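Local coordinates for Pdx2 protein (PDB 2ABW), which hydrolyses glutamine to glutamate and ammonia as the glutaminase subunit of the malaria parasite's PLP synthase, the ammonia being channelled to Pdx1 for vitamin B6 synthesis, at residues D129-S134 and F172-Y177; L148-I153 and T193-E198; I117-N122 and R154-R159. One frame throughout, in Å; residues are numbered along the deposited sequence. Where two conformers were deposited one is given.

Contact 1: residues D129-S134 and F172-Y177; sequences DSFICS and FSHESY
Phe131 and His174 form a face-to-face stack, with ring centroids 4.0 Å apart and planes inclined by only 16°. The imidazole does not lie squarely over the phenyl ring: its CE1 sits 3.7 Å from Phe131 CG, displaced toward the rim. His174 CG is anti to its own backbone N, which carries the imidazole across to the phenyl face.

A second aromatic pair joins Phe131 to Phe172. Here the planes make 54° and the centroids are 5.7 Å apart; the closest atoms are Phe131 CE1 and Phe172 CE2, at 3.6 Å. Phe172 meets the edge of the Phe131 ring, away from the face His174 stacks on, while the pair as a whole is oblique.

The third interaction is a sulfur-aromatic one. Cys133 SG stands over the face of the Phe172 ring, 3.7 Å from its centroid. Backbone enters only by packing, where Ser134 O approaches Phe172 CB at 3.3 Å.

No hydrogen bond crosses between the two segments, although strands 130-137 and 167-174 are neighbours in the mixed sheet. Their short segments diverge, with axes 6.5 Å apart at closest approach and directions at 131°. Between these segments cohesion therefore rests on aromatic and sulfur-aromatic packing, with one backbone oxygen against Phe172 CB, and on no hydrogen bond.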
# COMPACT_ATOMS: atom_id res chain seq x y z
N ASP A 129 -8.50 -18.50 -6.26
CA ASP A 129 -7.71 -17.42 -5.71
C ASP A 129 -7.55 -16.11 -6.57
O ASP A 129 -6.74 -15.25 -6.25
CB ASP A 129 -6.38 -17.93 -5.07
CG ASP A 129 -5.35 -18.45 -6.10
OD1 ASP A 129 -5.73 -18.68 -7.28
OD2 ASP A 129 -4.16 -18.67 -5.70
N SER A 130 -8.34 -15.99 -7.62
CA SER A 130 -8.56 -14.73 -8.32
C SER A 130 -10.04 -14.43 -8.52
O SER A 130 -10.81 -15.30 -8.95
CB SER A 130 -7.89 -14.71 -9.70
OG SER A 130 -8.76 -15.17 -10.71
N PHE A 131 -10.44 -13.21 -8.24
CA PHE A 131 -11.80 -12.81 -8.38
C PHE A 131 -11.90 -11.29 -8.31
O PHE A 131 -10.99 -10.66 -7.81
CB PHE A 131 -12.66 -13.47 -7.28
CG PHE A 131 -12.24 -13.14 -5.88
CD1 PHE A 131 -12.74 -12.05 -5.25
CD2 PHE A 131 -11.41 -14.00 -5.18
CE1 PHE A 131 -12.33 -11.72 -3.92
CE2 PHE A 131 -10.99 -13.70 -3.88
CZ PHE A 131 -11.49 -12.58 -3.24
N ILE A 132 -12.98 -10.79 -8.86
CA ILE A 132 -13.38 -9.39 -8.70
C ILE A 132 -14.51 -9.34 -7.66
O ILE A 132 -15.53 -10.08 -7.78
CB ILE A 132 -13.80 -8.78 -9.98
CG1 ILE A 132 -12.57 -8.67 -10.92
CG2 ILE A 132 -14.39 -7.42 -9.70
CD1 ILE A 132 -12.91 -8.30 -12.37
N CYS A 133 -14.31 -8.53 -6.62
CA CYS A 133 -15.30 -8.32 -5.61
C CYS A 133 -15.84 -6.89 -5.66
O CYS A 133 -15.23 -5.96 -6.13
CB CYS A 133 -14.73 -8.67 -4.24
SG CYS A 133 -13.43 -7.68 -3.74
N SER A 134 -17.08 -6.75 -5.19
CA SER A 134 -17.68 -5.47 -4.93
C SER A 134 -17.22 -4.98 -3.56
O SER A 134 -17.26 -5.74 -2.56
CB SER A 134 -19.21 -5.62 -4.86
OG SER A 134 -19.81 -4.34 -5.02
N PHE A 172 -15.48 -6.63 1.85
CA PHE A 172 -16.28 -7.30 0.83
C PHE A 172 -16.76 -8.61 1.30
O PHE A 172 -16.25 -9.14 2.27
CB PHE A 172 -15.51 -7.51 -0.47
CG PHE A 172 -14.30 -8.46 -0.36
CD1 PHE A 172 -13.04 -7.94 -0.07
CD2 PHE A 172 -14.41 -9.75 -0.70
CE1 PHE A 172 -11.97 -8.78 -0.00
CE2 PHE A 172 -13.33 -10.58 -0.67
CZ PHE A 172 -12.14 -10.09 -0.33
N SER A 173 -17.76 -9.14 0.63
CA SER A 173 -18.23 -10.47 0.95
C SER A 173 -17.99 -11.33 -0.24
O SER A 173 -18.15 -10.88 -1.37
CB SER A 173 -19.73 -10.41 1.28
OG SER A 173 -19.81 -9.81 2.58
N HIS A 174 -17.64 -12.58 0.02
CA HIS A 174 -17.33 -13.50 -1.08
C HIS A 174 -17.90 -14.81 -0.65
O HIS A 174 -17.77 -15.22 0.51
CB HIS A 174 -15.81 -13.59 -1.31
CG HIS A 174 -15.41 -14.38 -2.53
ND1 HIS A 174 -15.75 -14.01 -3.81
CD2 HIS A 174 -14.62 -15.47 -2.65
CE1 HIS A 174 -15.24 -14.88 -4.67
NE2 HIS A 174 -14.55 -15.78 -3.99
N GLU A 175 -18.56 -15.46 -1.59
CA GLU A 175 -19.22 -16.72 -1.25
C GLU A 175 -18.23 -17.78 -0.79
O GLU A 175 -18.65 -18.79 -0.27
CB GLU A 175 -20.20 -17.12 -2.32
CG GLU A 175 -21.51 -16.42 -2.01
CD GLU A 175 -22.39 -16.21 -3.20
OE1 GLU A 175 -22.14 -16.86 -4.25
OE2 GLU A 175 -23.34 -15.39 -3.06
N SER A 176 -16.94 -17.49 -0.90
CA SER A 176 -15.95 -18.10 -0.01
C SER A 176 -14.82 -17.17 0.58
O SER A 176 -14.18 -16.33 -0.08
CB SER A 176 -15.36 -19.36 -0.64
OG SER A 176 -16.39 -20.33 -0.80
N TYR A 177 -14.55 -17.42 1.85
CA TYR A 177 -13.77 -16.54 2.67
C TYR A 177 -14.80 -16.11 3.66
O TYR A 177 -14.60 -16.20 4.87

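Contact 2: residues L148-I153 and T193-E198; sequences LTAACI and TVFHPE
His196, a member of the charge relay system, is tied by its backbone to strand 149-153 while its ring is held by its own segment. Its N donates to Ala151 O at 2.9 Å, with an N-H...O angle of 170° and the donor nearly in line with the carbonyl bond. The imidazole is gripped separately: ND1 donates to OE2 of Glu198, the other charge-relay residue here, at 2.7 Å, in the ring plane and on the syn side of the carboxylate. This bond fixes the ring's rotation. Ile153, a glutamine-binding residue, lies beside the ring, its CB 4.2 Å from His196 CD2.

Two waters complete the backbone link where direct pairing stops. Water 1 accepts from Ala151 N and donates to His196 O; water 2 accepts from Ile153 N and donates to Val194 O.

Phe195 supplies the apolar part. The methyl of Ala150 sits over one face of its ring, with CB 4.0 Å from the Phe195 ring centroid and 22° off the normal, a CH-pi contact. Thr193 CB covers the opposite face.

Strand 149-153 is the outermost strand at its end of the large mixed sheet, with strand 130-137 on its other flank. Segment 193-198 starts at the end of strand 190-193 and runs as a loop toward helix 204-219, where Phe205 meets the Phe195 ring edge-to-face, and it brings His196 against the nucleophile Cys87.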
# COMPACT_ATOMS: atom_id res chain seq x y z
N LEU A 148 -17.95 0.25 -6.46
CA LEU A 148 -16.62 0.01 -6.98
C LEU A 148 -16.18 -1.39 -6.74
O LEU A 148 -16.70 -2.06 -5.85
CB LEU A 148 -15.59 0.95 -6.33
CG LEU A 148 -15.68 2.42 -6.76
CD1 LEU A 148 -14.89 3.32 -5.83
CD2 LEU A 148 -15.17 2.57 -8.22
N THR A 149 -15.20 -1.84 -7.51
CA THR A 149 -14.74 -3.20 -7.50
C THR A 149 -13.24 -3.26 -7.20
O THR A 149 -12.53 -2.26 -7.26
CB THR A 149 -14.97 -3.85 -8.86
OG1 THR A 149 -14.55 -2.93 -9.88
CG2 THR A 149 -16.46 -4.09 -8.96
N ALA A 150 -12.82 -4.46 -6.81
CA ALA A 150 -11.44 -4.75 -6.55
C ALA A 150 -11.08 -6.09 -7.13
O ALA A 150 -11.84 -7.05 -7.07
CB ALA A 150 -11.22 -4.85 -5.04
N ALA A 151 -9.85 -6.18 -7.66
CA ALA A 151 -9.33 -7.44 -8.17
C ALA A 151 -8.38 -8.09 -7.18
O ALA A 151 -7.28 -7.57 -6.90
CB ALA A 151 -8.63 -7.15 -9.51
N CYS A 152 -8.83 -9.22 -6.60
CA CYS A 152 -8.04 -9.92 -5.63
C CYS A 152 -7.37 -11.10 -6.29
O CYS A 152 -8.07 -11.96 -6.73
CB CYS A 152 -8.94 -10.48 -4.55
SG CYS A 152 -9.54 -9.17 -3.46
N ILE A 153 -6.06 -11.06 -6.40
CA ILE A 153 -5.30 -12.17 -6.98
C ILE A 153 -4.26 -12.68 -5.98
O ILE A 153 -3.28 -12.01 -5.71
CB ILE A 153 -4.65 -11.74 -8.30
CG1 ILE A 153 -5.73 -11.25 -9.28
CG2 ILE A 153 -3.97 -12.96 -8.98
CD1 ILE A 153 -5.11 -10.89 -10.56
N THR A 193 -3.93 -1.97 1.04
CA THR A 193 -4.94 -2.69 0.25
C THR A 193 -4.44 -4.04 -0.10
O THR A 193 -3.23 -4.23 -0.35
CB THR A 193 -5.27 -1.89 -1.01
OG1 THR A 193 -4.07 -1.57 -1.75
CG2 THR A 193 -6.04 -0.59 -0.62
N VAL A 194 -5.33 -5.05 -0.02
CA VAL A 194 -4.91 -6.42 -0.33
C VAL A 194 -5.03 -6.76 -1.81
O VAL A 194 -4.59 -7.85 -2.27
CB VAL A 194 -5.70 -7.44 0.50
CG1 VAL A 194 -5.65 -7.11 2.02
CG2 VAL A 194 -7.20 -7.46 0.03
N PHE A 195 -5.71 -5.94 -2.55
CA PHE A 195 -6.06 -6.13 -3.99
C PHE A 195 -5.05 -5.41 -4.89
O PHE A 195 -4.13 -4.75 -4.40
CB PHE A 195 -7.50 -5.68 -4.26
CG PHE A 195 -7.84 -4.29 -3.75
CD1 PHE A 195 -7.65 -3.18 -4.55
CD2 PHE A 195 -8.39 -4.12 -2.50
CE1 PHE A 195 -7.97 -1.92 -4.11
CE2 PHE A 195 -8.72 -2.86 -2.06
CZ PHE A 195 -8.52 -1.75 -2.85
N HIS A 196 -5.24 -5.58 -6.17
CA HIS A 196 -4.42 -4.97 -7.22
C HIS A 196 -5.14 -3.81 -7.84
O HIS A 196 -5.88 -3.96 -8.81
CB HIS A 196 -4.12 -6.02 -8.31
CG HIS A 196 -3.01 -6.92 -7.94
ND1 HIS A 196 -1.72 -6.66 -8.32
CD2 HIS A 196 -2.98 -8.05 -7.20
CE1 HIS A 196 -0.94 -7.63 -7.86
NE2 HIS A 196 -1.68 -8.47 -7.15
N PRO A 197 -4.92 -2.59 -7.29
CA PRO A 197 -5.69 -1.42 -7.78
C PRO A 197 -5.32 -1.03 -9.17
O PRO A 197 -6.05 -0.30 -9.85
CB PRO A 197 -5.20 -0.32 -6.82
CG PRO A 197 -3.83 -0.73 -6.39
CD PRO A 197 -3.87 -2.22 -6.34
N GLU A 198 -4.20 -1.56 -9.67
CA GLU A 198 -3.74 -1.25 -11.01
C GLU A 198 -4.33 -2.11 -12.09
O GLU A 198 -4.13 -1.81 -13.29
CB GLU A 198 -2.22 -1.28 -11.03
CG GLU A 198 -1.61 -2.63 -11.17
CD GLU A 198 -1.72 -3.61 -9.96
OE1 GLU A 198 -2.39 -3.34 -8.93
OE2 GLU A 198 -1.11 -4.72 -10.15
O HOH W 1 -8.45 -3.85 -7.84
O HOH W 2 -4.52 -9.33 -4.56

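Contact 3: residues I117-N122 and R154-R159; sequences ITICRN and RAPYIR
Ile119 and Ile158 are paired across the strands as an antiparallel non-hydrogen-bonded pair, with CA atoms 4.4 Å apart and both side chains on the same face of the small sheet. The branches cross at a slant, Ile119 CD1 reaching Ile158 CG1 at 4.1 Å. With CG1 anti to the backbone N (chi1 -161°), Ile119 also runs alongside Pro156, pointing the same way, and its CD1 comes within 3.9 Å of Pro156 CB. Ile117 extends this apolar row by a contact between its CD1 and that of Ile158.

Cys120 and Tyr157 form the next pair, a hydrogen-bonded one whose side chains occupy the other face. Cys120 N donates to Tyr157 O and Tyr157 N donates to Cys120 O, both at 2.8 Å; the second is the straighter, at 170°. The phenol end of Tyr157 leads away. Cys120 SG sits at the edge of the Tyr157 ring and also 3.9 Å from Arg159 CB.

Arg159 and Thr118 lie side by side, pointing the same way. Arg159 N donates to Thr118 O, and the arginine chain, bent at chi3 (72°), brings NH2 to 3.8 Å from Thr118 CG2. The polar ends have other partners: Glu98 forms a salt bridge with Arg159 NH2, and Glu160 a hydrogen bond with Thr118 OG1.

Beyond the ladder, water 3 donates to both Arg121 O and Arg154 O. The isoleucine-proline face packs inward, Pro156 touching the nucleophile Cys87, while the face of Cys120 and Tyr157 borders Arg159. Backbone pairing and this water thus join the segments carrying Arg121 and Arg154, both glutamine-binding residues.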
# COMPACT_ATOMS: atom_id res chain seq x y z
N ILE A 117 -1.90 -4.41 12.23
CA ILE A 117 -2.72 -5.53 11.83
C ILE A 117 -1.87 -6.79 11.76
O ILE A 117 -0.68 -6.77 11.67
CB ILE A 117 -3.33 -5.30 10.43
CG1 ILE A 117 -2.26 -5.26 9.30
CG2 ILE A 117 -4.21 -4.04 10.46
CD1 ILE A 117 -2.78 -4.86 7.90
N THR A 118 -2.55 -7.93 11.81
CA THR A 118 -1.94 -9.20 11.49
C THR A 118 -2.41 -9.64 10.14
O THR A 118 -3.63 -9.65 9.84
CB THR A 118 -2.42 -10.29 12.48
OG1 THR A 118 -2.02 -9.93 13.80
CG2 THR A 118 -1.90 -11.63 12.18
N ILE A 119 -1.47 -9.92 9.26
CA ILE A 119 -1.78 -10.29 7.89
C ILE A 119 -1.15 -11.66 7.54
O ILE A 119 -0.04 -12.00 8.07
CB ILE A 119 -1.30 -9.21 6.96
CG1 ILE A 119 -1.98 -9.29 5.60
CG2 ILE A 119 0.28 -9.27 6.85
CD1 ILE A 119 -1.70 -8.01 4.76
N CYS A 120 -1.82 -12.44 6.71
CA CYS A 120 -1.43 -13.78 6.30
C CYS A 120 -1.23 -13.82 4.81
O CYS A 120 -2.06 -13.35 4.02
CB CYS A 120 -2.54 -14.75 6.60
SG CYS A 120 -3.04 -14.62 8.23
N ARG A 121 -0.11 -14.37 4.39
CA ARG A 121 0.15 -14.34 2.98
C ARG A 121 -0.62 -15.42 2.34
O ARG A 121 -1.03 -15.25 1.21
CB ARG A 121 1.65 -14.41 2.65
CG ARG A 121 2.05 -15.55 1.94
CD ARG A 121 3.34 -15.31 1.24
NE ARG A 121 3.95 -16.59 0.91
CZ ARG A 121 5.16 -16.72 0.34
NH1 ARG A 121 5.87 -15.65 0.00
NH2 ARG A 121 5.65 -17.94 0.10
N ASN A 122 -0.79 -16.53 3.05
CA ASN A 122 -1.24 -17.79 2.47
C ASN A 122 -1.78 -17.77 1.06
O ASN A 122 -2.98 -17.56 0.89
N ARG A 154 -4.55 -13.85 -5.44
CA ARG A 154 -3.76 -14.44 -4.37
C ARG A 154 -3.55 -13.39 -3.27
O ARG A 154 -2.46 -13.14 -2.80
CB ARG A 154 -2.45 -14.99 -4.96
CG ARG A 154 -1.24 -14.04 -5.04
CD ARG A 154 -0.16 -14.56 -6.05
NE ARG A 154 0.82 -13.51 -6.38
CZ ARG A 154 2.00 -13.72 -6.96
NH1 ARG A 154 2.36 -14.96 -7.32
NH2 ARG A 154 2.82 -12.69 -7.19
N ALA A 155 -4.67 -12.74 -2.90
CA ALA A 155 -4.59 -11.60 -2.01
C ALA A 155 -4.19 -12.03 -0.61
O ALA A 155 -4.64 -13.10 -0.16
CB ALA A 155 -5.96 -10.93 -1.90
N PRO A 156 -3.39 -11.22 0.07
CA PRO A 156 -3.10 -11.53 1.47
C PRO A 156 -4.39 -11.33 2.26
O PRO A 156 -5.31 -10.62 1.79
CB PRO A 156 -2.04 -10.51 1.85
CG PRO A 156 -2.23 -9.41 0.95
CD PRO A 156 -2.65 -10.02 -0.34
N TYR A 157 -4.44 -11.94 3.43
CA TYR A 157 -5.61 -11.92 4.29
C TYR A 157 -5.32 -11.22 5.57
O TYR A 157 -4.48 -11.61 6.36
CB TYR A 157 -6.07 -13.35 4.53
CG TYR A 157 -7.22 -13.48 5.47
CD1 TYR A 157 -8.51 -13.15 5.07
CD2 TYR A 157 -7.05 -13.98 6.73
CE1 TYR A 157 -9.59 -13.29 5.96
CE2 TYR A 157 -8.12 -14.11 7.60
CZ TYR A 157 -9.35 -13.75 7.21
OH TYR A 157 -10.40 -13.91 8.10
N ILE A 158 -6.13 -10.21 5.89
CA ILE A 158 -6.01 -9.46 7.13
C ILE A 158 -6.81 -10.16 8.22
O ILE A 158 -8.07 -10.10 8.25
CB ILE A 158 -6.47 -8.02 6.92
CG1 ILE A 158 -5.56 -7.33 5.91
CG2 ILE A 158 -6.52 -7.31 8.24
CD1 ILE A 158 -5.97 -5.88 5.40
N ARG A 159 -6.12 -10.86 9.11
CA ARG A 159 -6.70 -11.72 10.07
C ARG A 159 -7.11 -10.95 11.31
O ARG A 159 -8.08 -11.36 12.00
CB ARG A 159 -5.77 -12.82 10.44
CG ARG A 159 -6.38 -13.90 11.36
CD ARG A 159 -5.46 -15.09 11.53
NE ARG A 159 -4.29 -14.83 12.35
CZ ARG A 159 -4.31 -14.69 13.67
NH1 ARG A 159 -5.44 -14.65 14.35
NH2 ARG A 159 -3.20 -14.44 14.30
O HOH W 3 -0.46 -13.11 -0.56

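How the contacts relate
Contact 2 is the most buried of the three; contacts 1 and 3 are only partly buried. In the large mixed sheet, contact 1 supplies strand 130-137 and contact 2 its neighbour 149-153, joined by probable backbone bonds such as that of Phe131 O with Cys152 N at 2.9 Å. Contact 3 lies in the separate three-stranded sheet, reached from strand 149-153 through residues 154-156; Arg154 N lies 2.7 Å from Asp129 O of contact 1. Val194 packs contact 2 against Ala155, Pro156 and Ile158 of contact 3. Chemistry follows place: mainly aromatic packing without hydrogen bonds in contact 1, a direct bond plus waters beside the catalytic residues in contact 2, regular antiparallel pairing in contact 3.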